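Local coordinates for protein cleavage stimulation factor 77 (Encephalitozoon cuniculi, PDB 2UY1) that probably serves as a helical-repeat scaffold of the machinery that cleaves pre-mRNA at its 3' end, and may bind mRNA, at residues Asp244-Phe247 against Leu248-Tyr252; Val321-Tyr324 against Cys325-Glu329; Leu356-Glu359 against Phe360-Leu364; Glu405-Asp408 against Gln409-Ala413. One frame throughout, in Å; residues are numbered along the deposited sequence.

Contact 1 (Asp244-Phe247 against Leu248-Tyr252); sequences DGMF and LSLYY
Met246 meets Leu250, and Phe247 meets Tyr251, at the beginning of helix 247-255, one of the many short helices of this HAT-repeat (half-a-TPR) alpha-solenoid. In both pairs the partners lie four residues apart, about one helical turn. Met246 O takes a straight backbone bond from Leu250 N (3.2 Å) and a weak, bent one from Ser249 N, while Tyr251 N donates to Phe247 O at 2.9 Å and an N-H...O angle of 172°. The side chains follow these bonds. With chi1 at 175°, Met246 sends its CG forward along the helix, where it rests 3.6 Å from Leu250 CG and lies near both leucine methyls; the bend at chi3 turns CE aside, and the side chain also touches Leu288 of helix 282-300 and Tyr269 of helix 260-269. A long, unbranched methionine suits the place, able to lie on Leu250 and on two neighbouring helices at once. Phe247 has its CG trans to the backbone N (chi1 178°), which swings the ring past the neighbouring Leu248 and onto the base of Tyr251. Because Tyr251 also uses the trans setting, only its CB stays beside Phe247 and the ring runs outward, its hydroxyl bonded to Glu221 and Ser220. The phenylalanine ring, wholly apolar, is received by Tyr439, Phe442 and Phe446 of helix 434-446. Leu248 N bonds to Glu213 OE1, a carboxylate meeting an N-H of the first turn. Between the two aromatic side chains, Phe247 CE2 approaches Tyr251 CB to 4.2 Å.

Contact 2 (Val321-Tyr324 against Cys325-Glu329); sequences VFIY and CAFIE
Ile328 packs on the ring of Tyr324 in one of two CH-pi contacts along helix 319-333 of the HAT-repeat solenoid. Tyr324 carries its ring forward over the next turn (chi1 164°), and the flat face receives Ile328 CG1, 3.9 Å from the ring centroid and displaced toward the rim. Ile328 CD1 continues the fit, lying 3.7 Å from Tyr324 CE1, so the longer branch of the isoleucine covers the outer part of the ring, CZ and CE1. The second fit runs the other way round: here the isoleucine comes first. Ile323 CG2 projects over the face of the Phe327 ring, 4.0 Å from its centroid, and Ile323 O sits above the same face nearer CG. The two side chains point alike, set side by side. Cys325, small enough to lie close to the helix, brings SG to 4.1 Å from Tyr324 CD2, an oblique sulfur-aromatic contact. Four i to i+4 backbone bonds fix the spacing; the straightest runs from Ile328 N to Tyr324 O (2.9 Å). Around the helix, Cys325 and Tyr324 face Phe305 of helix 302-311, Ala326 meets Phe343 of helix 337-349, Ile323 and Phe327 lie against Glu359 of helix 354-367, and Ile328 packs against an apolar side chain of another chain.

Contact 3 (Leu356-Glu359 against Phe360-Leu364); sequences LKEE and FFLFL
Phe360 answers Leu356 one turn back on helix 354-367, a helix of the HAT-repeat solenoid buried among its neighbours, whose second half is almost wholly aromatic and aliphatic. Phe360 N donates to Leu356 O at 2.9 Å and its CB is close to the same oxygen, while the ring turns away from the first segment because chi1 is near trans (-169°). Phe361 repeats the pattern: its N-H reaches Lys357 O at 3.0 Å and its CB touches that oxygen, yet the ring heads elsewhere, packing on Phe377 and Ala373 of helix 370-379 and Met390 of helix 384-397. At Leu362 the side chains themselves meet. Glu358 has its CG trans to the backbone N (chi1 179°) and runs alongside the leucine, so its aliphatic CG lies 3.6 Å from Leu362 CD1. A glutamate suits this place by offering methylene to the leucine and a carboxylate beyond it, where OE1 bonds to Thr383 OG1. Phe363 follows, donating to Glu359 O at 3.1 Å with its CB against that oxygen as the ring departs. Leu364 then closes the next turn, its N bonded to Phe360 O at 3.0 Å. Among the surrounding helices, Phe360 and Phe363 meet Phe343 of helix 337-349, the first ring nearly parallel to it and the second more steeply inclined. Leu364 also faces helix 370-379, Leu362 and Glu358 lie against helix 384-397, and Leu356 and Glu359 lie against Ile323 of helix 319-333.

Contact 4 (Glu405-Asp408 against Gln409-Ala413); sequences ELVD and QKMDA
Gln409 lies back along Glu405 on helix 400-415 of the HAT-repeat solenoid, its chain extended beyond CG and its amide directed toward the preceding turn. NE2 passes 4.0 Å from Glu405 CB, and a water joins the two polar ends: it donates to Glu405 OE1 at 2.6 Å and accepts weakly from Gln409 NE2. Glutamate and glutamine suit this exposed flank, since each can reach the water from its own turn. The Gln409 side chain also crosses that of Leu406, with OE1 3.9 Å from Leu406 CD2. Met411 CG, set beside the backbone N by chi1 (-54°), comes to 4.4 Å from Val407 CG1, a loose apolar touch beside the backbone bond from Met411 N to Val407 O (3.0 Å). Asp412 has its CG beside its own backbone N (chi1 -67°), which lays the carboxylate near Asp408 O, probably an unfavourable closeness of acceptors. Outside these two segments, the Asp408 carboxylate pairs through OD1 with a basic side chain of another chain. Val407 and Met411 pack on that chain too. Toward helix 384-397, Lys410 touches Trp387 and Ile391 and ends in a salt bridge with Asp388, while Leu406 touches Glu394.

The four contacts follow one another along the solenoid in sequence order, and their centres move outward from about 7 Å from the chain centre for contact 1 to about 45 Å for contact 4. Contacts 2 and 3 alone touch: Ile323 CG1 meets Leu356 CD1 at 3.5 Å and Phe327 CE1 meets Phe363 CD1 at 3.7 Å, so helices 319-333 and 354-367 pack directly through residues of both. Contact 4 lies about 20 Å from contact 3 between centres, with helix 384-397 touching both. Contact 1 is about 22 Å from contact 2 between centres; helix 282-300 touches each. Contacts 2 and 4 also face another chain of the assembly.

Contact 1 (Asp244-Phe247 against Leu248-Tyr252)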
loop_
_atom_site.group_PDB
_atom_site.type_symbol
_atom_site.label_atom_id
_atom_site.label_comp_id
_atom_site.label_asym_id
_atom_site.label_seq_id
_atom_site.Cartn_x
_atom_site.Cartn_y
_atom_site.Cartn_z
ATOM N N ASP B 244 -5.369 -24.818 21.745
ATOM C CA ASP B 244 -4.258 -24.065 22.283
ATOM C C ASP B 244 -4.335 -22.500 22.353
ATOM O O ASP B 244 -3.907 -21.908 23.349
ATOM C CB ASP B 244 -2.997 -24.519 21.537
ATOM C CG ASP B 244 -1.892 -24.932 22.482
ATOM O OD1 ASP B 244 -2.208 -25.704 23.439
ATOM O OD2 ASP B 244 -0.729 -24.475 22.269
ATOM N N GLY B 245 -4.834 -21.843 21.314
ATOM C CA GLY B 245 -4.798 -20.350 21.214
ATOM C C GLY B 245 -5.552 -19.471 22.231
ATOM O O GLY B 245 -6.350 -19.961 23.051
ATOM N N MET B 246 -5.265 -18.165 22.183
ATOM C CA MET B 246 -6.031 -17.118 22.873
ATOM C C MET B 246 -7.490 -16.907 22.368
ATOM O O MET B 246 -8.331 -16.522 23.144
ATOM C CB MET B 246 -5.235 -15.809 22.773
ATOM C CG MET B 246 -5.866 -14.523 23.325
ATOM S SD MET B 246 -4.538 -13.376 23.699
ATOM C CE MET B 246 -3.864 -14.239 25.126
ATOM N N PHE B 247 -7.774 -17.126 21.076
ATOM C CA PHE B 247 -9.135 -16.864 20.501
ATOM C C PHE B 247 -10.325 -17.348 21.382
ATOM O O PHE B 247 -11.247 -16.571 21.700
ATOM C CB PHE B 247 -9.283 -17.447 19.060
ATOM C CG PHE B 247 -10.651 -17.250 18.470
ATOM C CD1 PHE B 247 -10.928 -16.121 17.651
ATOM C CD2 PHE B 247 -11.691 -18.139 18.748
ATOM C CE1 PHE B 247 -12.194 -15.938 17.123
ATOM C CE2 PHE B 247 -12.968 -17.945 18.241
ATOM C CZ PHE B 247 -13.233 -16.831 17.424
ATOM N N LEU B 248 -10.327 -18.644 21.709
ATOM C CA LEU B 248 -11.478 -19.251 22.387
ATOM C C LEU B 248 -11.674 -18.714 23.777
ATOM O O LEU B 248 -12.794 -18.694 24.249
ATOM C CB LEU B 248 -11.386 -20.808 22.431
ATOM C CG LEU B 248 -11.935 -21.637 21.282
ATOM C CD1 LEU B 248 -11.873 -23.107 21.681
ATOM C CD2 LEU B 248 -13.355 -21.317 20.911
ATOM N N SER B 249 -10.595 -18.269 24.435
ATOM C CA SER B 249 -10.728 -17.606 25.748
ATOM C C SER B 249 -11.317 -16.212 25.643
ATOM O O SER B 249 -12.098 -15.802 26.519
ATOM C CB SER B 249 -9.392 -17.587 26.501
ATOM O OG SER B 249 -8.921 -18.939 26.710
ATOM N N LEU B 250 -10.925 -15.473 24.596
ATOM C CA LEU B 250 -11.484 -14.151 24.327
ATOM C C LEU B 250 -12.973 -14.190 23.990
ATOM O O LEU B 250 -13.766 -13.347 24.472
ATOM C CB LEU B 250 -10.673 -13.423 23.217
ATOM C CG LEU B 250 -9.193 -13.104 23.461
ATOM C CD1 LEU B 250 -8.676 -12.104 22.430
ATOM C CD2 LEU B 250 -8.950 -12.532 24.828
ATOM N N TYR B 251 -13.344 -15.159 23.148
ATOM C CA TYR B 251 -14.724 -15.447 22.846
ATOM C C TYR B 251 -15.529 -15.934 24.090
ATOM O O TYR B 251 -16.635 -15.487 24.371
ATOM C CB TYR B 251 -14.717 -16.500 21.761
ATOM C CG TYR B 251 -16.063 -17.066 21.341
ATOM C CD1 TYR B 251 -16.834 -16.416 20.346
ATOM C CD2 TYR B 251 -16.535 -18.276 21.856
ATOM C CE1 TYR B 251 -18.059 -16.943 19.915
ATOM C CE2 TYR B 251 -17.800 -18.806 21.405
ATOM C CZ TYR B 251 -18.528 -18.138 20.440
ATOM O OH TYR B 251 -19.736 -18.645 19.986
ATOM N N TYR B 252 -14.968 -16.871 24.824
ATOM C CA TYR B 252 -15.506 -17.226 26.165
ATOM C C TYR B 252 -15.695 -15.994 27.080
ATOM O O TYR B 252 -16.773 -15.748 27.548
ATOM C CB TYR B 252 -14.549 -18.259 26.806
ATOM C CG TYR B 252 -15.088 -18.953 28.083
ATOM C CD1 TYR B 252 -16.207 -19.792 28.034
ATOM C CD2 TYR B 252 -14.435 -18.788 29.315
ATOM C CE1 TYR B 252 -16.697 -20.418 29.223
ATOM C CE2 TYR B 252 -14.900 -19.404 30.494
ATOM C CZ TYR B 252 -16.029 -20.218 30.447
ATOM O OH TYR B 252 -16.477 -20.858 31.637
#

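Contact 2 (Val321-Tyr324 against Cys325-Glu329)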
loop_
_atom_site.group_PDB
_atom_site.type_symbol
_atom_site.label_atom_id
_atom_site.label_comp_id
_atom_site.label_asym_id
_atom_site.label_seq_id
_atom_site.Cartn_x
_atom_site.Cartn_y
_atom_site.Cartn_z
ATOM N N VAL B 321 -2.380 -0.075 23.619
ATOM C CA VAL B 321 -3.468 -0.050 24.595
ATOM C C VAL B 321 -3.859 1.397 24.754
ATOM O O VAL B 321 -5.013 1.701 24.876
ATOM C CB VAL B 321 -3.033 -0.725 25.991
ATOM C CG1 VAL B 321 -4.124 -0.545 27.116
ATOM C CG2 VAL B 321 -2.791 -2.170 25.782
ATOM N N PHE B 322 -2.875 2.278 24.637
ATOM C CA PHE B 322 -3.114 3.722 24.668
ATOM C C PHE B 322 -3.837 4.188 23.421
ATOM O O PHE B 322 -4.677 5.041 23.517
ATOM C CB PHE B 322 -1.785 4.486 24.722
ATOM C CG PHE B 322 -1.006 4.322 26.020
ATOM C CD1 PHE B 322 -1.265 5.141 27.106
ATOM C CD2 PHE B 322 -0.005 3.354 26.126
ATOM C CE1 PHE B 322 -0.531 5.013 28.300
ATOM C CE2 PHE B 322 0.748 3.218 27.311
ATOM C CZ PHE B 322 0.492 4.073 28.391
ATOM N N ILE B 323 -3.405 3.722 22.241
ATOM C CA ILE B 323 -4.017 4.049 20.958
ATOM C C ILE B 323 -5.445 3.517 20.905
ATOM O O ILE B 323 -6.360 4.195 20.450
ATOM C CB ILE B 323 -3.224 3.417 19.777
ATOM C CG1 ILE B 323 -1.742 3.836 19.756
ATOM C CG2 ILE B 323 -3.936 3.620 18.422
ATOM C CD1 ILE B 323 -0.914 3.070 18.650
ATOM N N TYR B 324 -5.648 2.278 21.370
ATOM C CA TYR B 324 -7.012 1.767 21.474
ATOM C C TYR B 324 -7.912 2.618 22.374
ATOM O O TYR B 324 -9.056 2.909 22.013
ATOM C CB TYR B 324 -6.959 0.332 21.948
ATOM C CG TYR B 324 -8.259 -0.162 22.454
ATOM C CD1 TYR B 324 -9.241 -0.669 21.583
ATOM C CD2 TYR B 324 -8.528 -0.110 23.825
ATOM C CE1 TYR B 324 -10.438 -1.087 22.096
ATOM C CE2 TYR B 324 -9.709 -0.524 24.341
ATOM C CZ TYR B 324 -10.652 -1.023 23.499
ATOM O OH TYR B 324 -11.829 -1.448 24.073
ATOM N N CYS B 325 -7.427 3.016 23.553
ATOM C CA CYS B 325 -8.259 3.843 24.488
ATOM C C CYS B 325 -8.561 5.209 23.944
ATOM O O CYS B 325 -9.609 5.796 24.285
ATOM C CB CYS B 325 -7.585 4.048 25.855
ATOM S SG CYS B 325 -7.596 2.524 26.849
ATOM N N ALA B 326 -7.602 5.776 23.205
ATOM C CA ALA B 326 -7.813 7.113 22.605
ATOM C C ALA B 326 -8.925 7.053 21.539
ATOM O O ALA B 326 -9.822 7.949 21.428
ATOM C CB ALA B 326 -6.514 7.647 22.035
ATOM N N PHE B 327 -8.896 5.962 20.777
ATOM C CA PHE B 327 -9.908 5.735 19.760
ATOM C C PHE B 327 -11.275 5.442 20.392
ATOM O O PHE B 327 -12.267 5.838 19.894
ATOM C CB PHE B 327 -9.575 4.548 18.889
ATOM C CG PHE B 327 -8.447 4.744 17.883
ATOM C CD1 PHE B 327 -7.965 5.998 17.502
ATOM C CD2 PHE B 327 -7.955 3.603 17.218
ATOM C CE1 PHE B 327 -6.970 6.120 16.526
ATOM C CE2 PHE B 327 -6.934 3.717 16.232
ATOM C CZ PHE B 327 -6.421 4.970 15.917
ATOM N N ILE B 328 -11.357 4.613 21.412
ATOM C CA ILE B 328 -12.671 4.502 22.067
ATOM C C ILE B 328 -13.179 5.881 22.569
ATOM O O ILE B 328 -14.364 6.124 22.521
ATOM C CB ILE B 328 -12.620 3.631 23.308
ATOM C CG1 ILE B 328 -12.223 2.174 22.986
ATOM C CG2 ILE B 328 -13.931 3.778 24.073
ATOM C CD1 ILE B 328 -13.048 1.497 21.936
ATOM N N GLU B 329 -12.294 6.719 23.083
ATOM C CA GLU B 329 -12.745 7.895 23.767
ATOM C C GLU B 329 -13.217 8.816 22.699
ATOM O O GLU B 329 -14.254 9.399 22.836
ATOM C CB GLU B 329 -11.680 8.564 24.641
ATOM C CG GLU B 329 -11.415 7.841 25.942
ATOM C CD GLU B 329 -12.488 8.094 27.051
ATOM O OE1 GLU B 329 -13.405 8.937 26.918
ATOM O OE2 GLU B 329 -12.368 7.432 28.100
#

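Contact 3 (Leu356-Glu359 against Phe360-Leu364)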
loop_
_atom_site.group_PDB
_atom_site.type_symbol
_atom_site.label_atom_id
_atom_site.label_comp_id
_atom_site.label_asym_id
_atom_site.label_seq_id
_atom_site.Cartn_x
_atom_site.Cartn_y
_atom_site.Cartn_z
ATOM N N LEU B 356 3.041 4.670 17.697
ATOM C CA LEU B 356 2.211 5.669 18.392
ATOM C C LEU B 356 2.393 7.052 17.726
ATOM O O LEU B 356 1.467 7.878 17.698
ATOM C CB LEU B 356 2.678 5.699 19.866
ATOM C CG LEU B 356 2.092 6.032 21.243
ATOM C CD1 LEU B 356 0.672 5.572 21.530
ATOM C CD2 LEU B 356 2.990 5.300 22.214
ATOM N N LYS B 357 3.633 7.351 17.318
ATOM C CA LYS B 357 3.939 8.632 16.692
ATOM C C LYS B 357 3.117 8.841 15.400
ATOM O O LYS B 357 2.429 9.884 15.228
ATOM C CB LYS B 357 5.430 8.759 16.431
ATOM C CG LYS B 357 6.291 8.902 17.690
ATOM C CD LYS B 357 7.802 9.006 17.316
ATOM C CE LYS B 357 8.711 8.689 18.561
ATOM N NZ LYS B 357 10.068 8.169 18.072
ATOM N N GLU B 358 3.120 7.830 14.546
ATOM C CA GLU B 358 2.365 7.839 13.294
ATOM C C GLU B 358 0.864 7.797 13.466
ATOM O O GLU B 358 0.156 8.528 12.779
ATOM C CB GLU B 358 2.830 6.714 12.352
ATOM C CG GLU B 358 2.072 6.635 10.995
ATOM C CD GLU B 358 2.720 5.689 9.976
ATOM O OE1 GLU B 358 3.895 5.892 9.550
ATOM O OE2 GLU B 358 2.011 4.771 9.518
ATOM N N GLU B 359 0.380 6.923 14.363
ATOM C CA GLU B 359 -1.039 6.768 14.576
ATOM C C GLU B 359 -1.587 7.982 15.262
ATOM O O GLU B 359 -2.706 8.276 15.000
ATOM C CB GLU B 359 -1.386 5.517 15.405
ATOM C CG GLU B 359 -1.185 4.157 14.719
ATOM C CD GLU B 359 -2.107 3.905 13.518
ATOM O OE1 GLU B 359 -3.248 4.364 13.585
ATOM O OE2 GLU B 359 -1.694 3.255 12.510
ATOM N N PHE B 360 -0.801 8.651 16.130
ATOM C CA PHE B 360 -1.198 9.924 16.788
ATOM C C PHE B 360 -1.273 11.047 15.745
ATOM O O PHE B 360 -2.220 11.773 15.746
ATOM C CB PHE B 360 -0.149 10.346 17.833
ATOM C CG PHE B 360 -0.557 11.487 18.776
ATOM C CD1 PHE B 360 -1.824 12.019 18.793
ATOM C CD2 PHE B 360 0.386 11.983 19.716
ATOM C CE1 PHE B 360 -2.179 13.036 19.664
ATOM C CE2 PHE B 360 0.051 12.993 20.570
ATOM C CZ PHE B 360 -1.216 13.545 20.539
ATOM N N PHE B 361 -0.242 11.219 14.927
ATOM C CA PHE B 361 -0.275 12.274 13.945
ATOM C C PHE B 361 -1.407 12.103 12.972
ATOM O O PHE B 361 -2.102 13.062 12.676
ATOM C CB PHE B 361 1.067 12.459 13.238
ATOM C CG PHE B 361 0.980 13.405 12.052
ATOM C CD1 PHE B 361 0.746 14.793 12.265
ATOM C CD2 PHE B 361 1.057 12.908 10.749
ATOM C CE1 PHE B 361 0.584 15.708 11.172
ATOM C CE2 PHE B 361 0.923 13.819 9.636
ATOM C CZ PHE B 361 0.699 15.237 9.902
ATOM N N LEU B 362 -1.620 10.900 12.485
ATOM C CA LEU B 362 -2.576 10.683 11.376
ATOM C C LEU B 362 -4.003 10.733 11.883
ATOM O O LEU B 362 -4.940 11.109 11.171
ATOM C CB LEU B 362 -2.338 9.360 10.659
ATOM C CG LEU B 362 -1.032 9.214 9.845
ATOM C CD1 LEU B 362 -0.928 7.795 9.358
ATOM C CD2 LEU B 362 -0.869 10.216 8.633
ATOM N N PHE B 363 -4.156 10.331 13.147
ATOM C CA PHE B 363 -5.414 10.501 13.857
ATOM C C PHE B 363 -5.696 11.997 13.967
ATOM O O PHE B 363 -6.792 12.446 13.750
ATOM C CB PHE B 363 -5.319 9.945 15.289
ATOM C CG PHE B 363 -6.483 10.354 16.162
ATOM C CD1 PHE B 363 -7.742 9.735 16.020
ATOM C CD2 PHE B 363 -6.331 11.315 17.141
ATOM C CE1 PHE B 363 -8.834 10.126 16.839
ATOM C CE2 PHE B 363 -7.421 11.731 17.946
ATOM C CZ PHE B 363 -8.676 11.140 17.787
ATOM N N LEU B 364 -4.745 12.801 14.403
ATOM C CA LEU B 364 -5.128 14.241 14.533
ATOM C C LEU B 364 -5.465 14.869 13.139
ATOM O O LEU B 364 -6.335 15.723 12.977
ATOM C CB LEU B 364 -3.980 15.015 15.204
ATOM C CG LEU B 364 -3.728 14.688 16.688
ATOM C CD1 LEU B 364 -2.490 15.445 17.173
ATOM C CD2 LEU B 364 -4.952 15.070 17.563
#

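Contact 4 (Glu405-Asp408 against Gln409-Ala413)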
loop_
_atom_site.group_PDB
_atom_site.type_symbol
_atom_site.label_atom_id
_atom_site.label_comp_id
_atom_site.label_asym_id
_atom_site.label_seq_id
_atom_site.Cartn_x
_atom_site.Cartn_y
_atom_site.Cartn_z
ATOM N N GLU B 405 8.279 24.166 1.357
ATOM C CA GLU B 405 9.157 23.974 2.529
ATOM C C GLU B 405 9.091 22.541 3.082
ATOM O O GLU B 405 10.113 21.926 3.340
ATOM C CB GLU B 405 8.842 24.968 3.641
ATOM C CG GLU B 405 9.465 26.402 3.452
ATOM C CD GLU B 405 8.854 27.473 4.380
ATOM O OE1 GLU B 405 8.011 27.171 5.252
ATOM O OE2 GLU B 405 9.191 28.634 4.215
ATOM N N LEU B 406 7.904 21.976 3.235
ATOM C CA LEU B 406 7.769 20.562 3.631
ATOM C C LEU B 406 8.381 19.537 2.634
ATOM O O LEU B 406 8.918 18.522 3.073
ATOM C CB LEU B 406 6.302 20.194 3.812
ATOM C CG LEU B 406 5.547 20.913 4.918
ATOM C CD1 LEU B 406 4.057 20.594 4.792
ATOM C CD2 LEU B 406 6.101 20.440 6.275
ATOM N N VAL B 407 8.206 19.736 1.339
ATOM C CA VAL B 407 8.988 19.021 0.313
ATOM C C VAL B 407 10.522 19.195 0.496
ATOM O O VAL B 407 11.248 18.222 0.540
ATOM C CB VAL B 407 8.579 19.415 -1.134
ATOM C CG1 VAL B 407 9.489 18.647 -2.143
ATOM C CG2 VAL B 407 7.063 19.118 -1.377
ATOM N N ASP B 408 11.010 20.420 0.658
ATOM C CA ASP B 408 12.468 20.622 0.888
ATOM C C ASP B 408 12.865 19.796 2.085
ATOM O O ASP B 408 13.888 19.062 2.067
ATOM C CB ASP B 408 12.851 22.055 1.270
ATOM C CG ASP B 408 12.820 23.027 0.128
ATOM O OD1 ASP B 408 12.940 22.581 -1.024
ATOM O OD2 ASP B 408 12.660 24.258 0.409
ATOM N N GLN B 409 12.116 19.975 3.166
ATOM C CA GLN B 409 12.346 19.215 4.430
ATOM C C GLN B 409 12.328 17.681 4.337
ATOM O O GLN B 409 13.165 17.038 4.920
ATOM C CB GLN B 409 11.389 19.675 5.545
ATOM C CG GLN B 409 11.745 21.012 6.262
ATOM C CD GLN B 409 10.490 21.616 6.963
ATOM O OE1 GLN B 409 9.766 20.898 7.607
ATOM N NE2 GLN B 409 10.246 22.924 6.806
ATOM N N LYS B 410 11.349 17.097 3.641
ATOM C CA LYS B 410 11.383 15.677 3.366
ATOM C C LYS B 410 12.666 15.263 2.576
ATOM O O LYS B 410 13.258 14.256 2.898
ATOM C CB LYS B 410 10.075 15.199 2.629
ATOM C CG LYS B 410 9.841 13.746 2.793
ATOM C CD LYS B 410 8.992 13.077 1.728
ATOM C CE LYS B 410 9.097 11.548 2.028
ATOM N NZ LYS B 410 8.459 10.737 0.986
ATOM N N MET B 411 13.047 15.991 1.510
ATOM C CA MET B 411 14.274 15.625 0.725
ATOM C C MET B 411 15.547 15.707 1.544
ATOM O O MET B 411 16.449 14.840 1.366
ATOM C CB MET B 411 14.429 16.449 -0.565
ATOM C CG MET B 411 13.213 16.419 -1.496
ATOM S SD MET B 411 12.833 14.737 -2.049
ATOM C CE MET B 411 11.522 14.263 -0.923
ATOM N N ASP B 412 15.626 16.721 2.421
ATOM C CA ASP B 412 16.677 16.853 3.434
ATOM C C ASP B 412 16.764 15.658 4.388
ATOM O O ASP B 412 17.868 15.198 4.704
ATOM C CB ASP B 412 16.518 18.131 4.265
ATOM C CG ASP B 412 16.751 19.394 3.427
ATOM O OD1 ASP B 412 17.368 19.254 2.345
ATOM O OD2 ASP B 412 16.258 20.494 3.812
ATOM N N ALA B 413 15.618 15.194 4.857
ATOM C CA ALA B 413 15.528 14.084 5.784
ATOM C C ALA B 413 15.948 12.753 5.155
ATOM O O ALA B 413 16.568 11.950 5.836
ATOM C CB ALA B 413 14.088 13.992 6.368
HETATM O O HOH W 1 8.424 25.402 7.132
#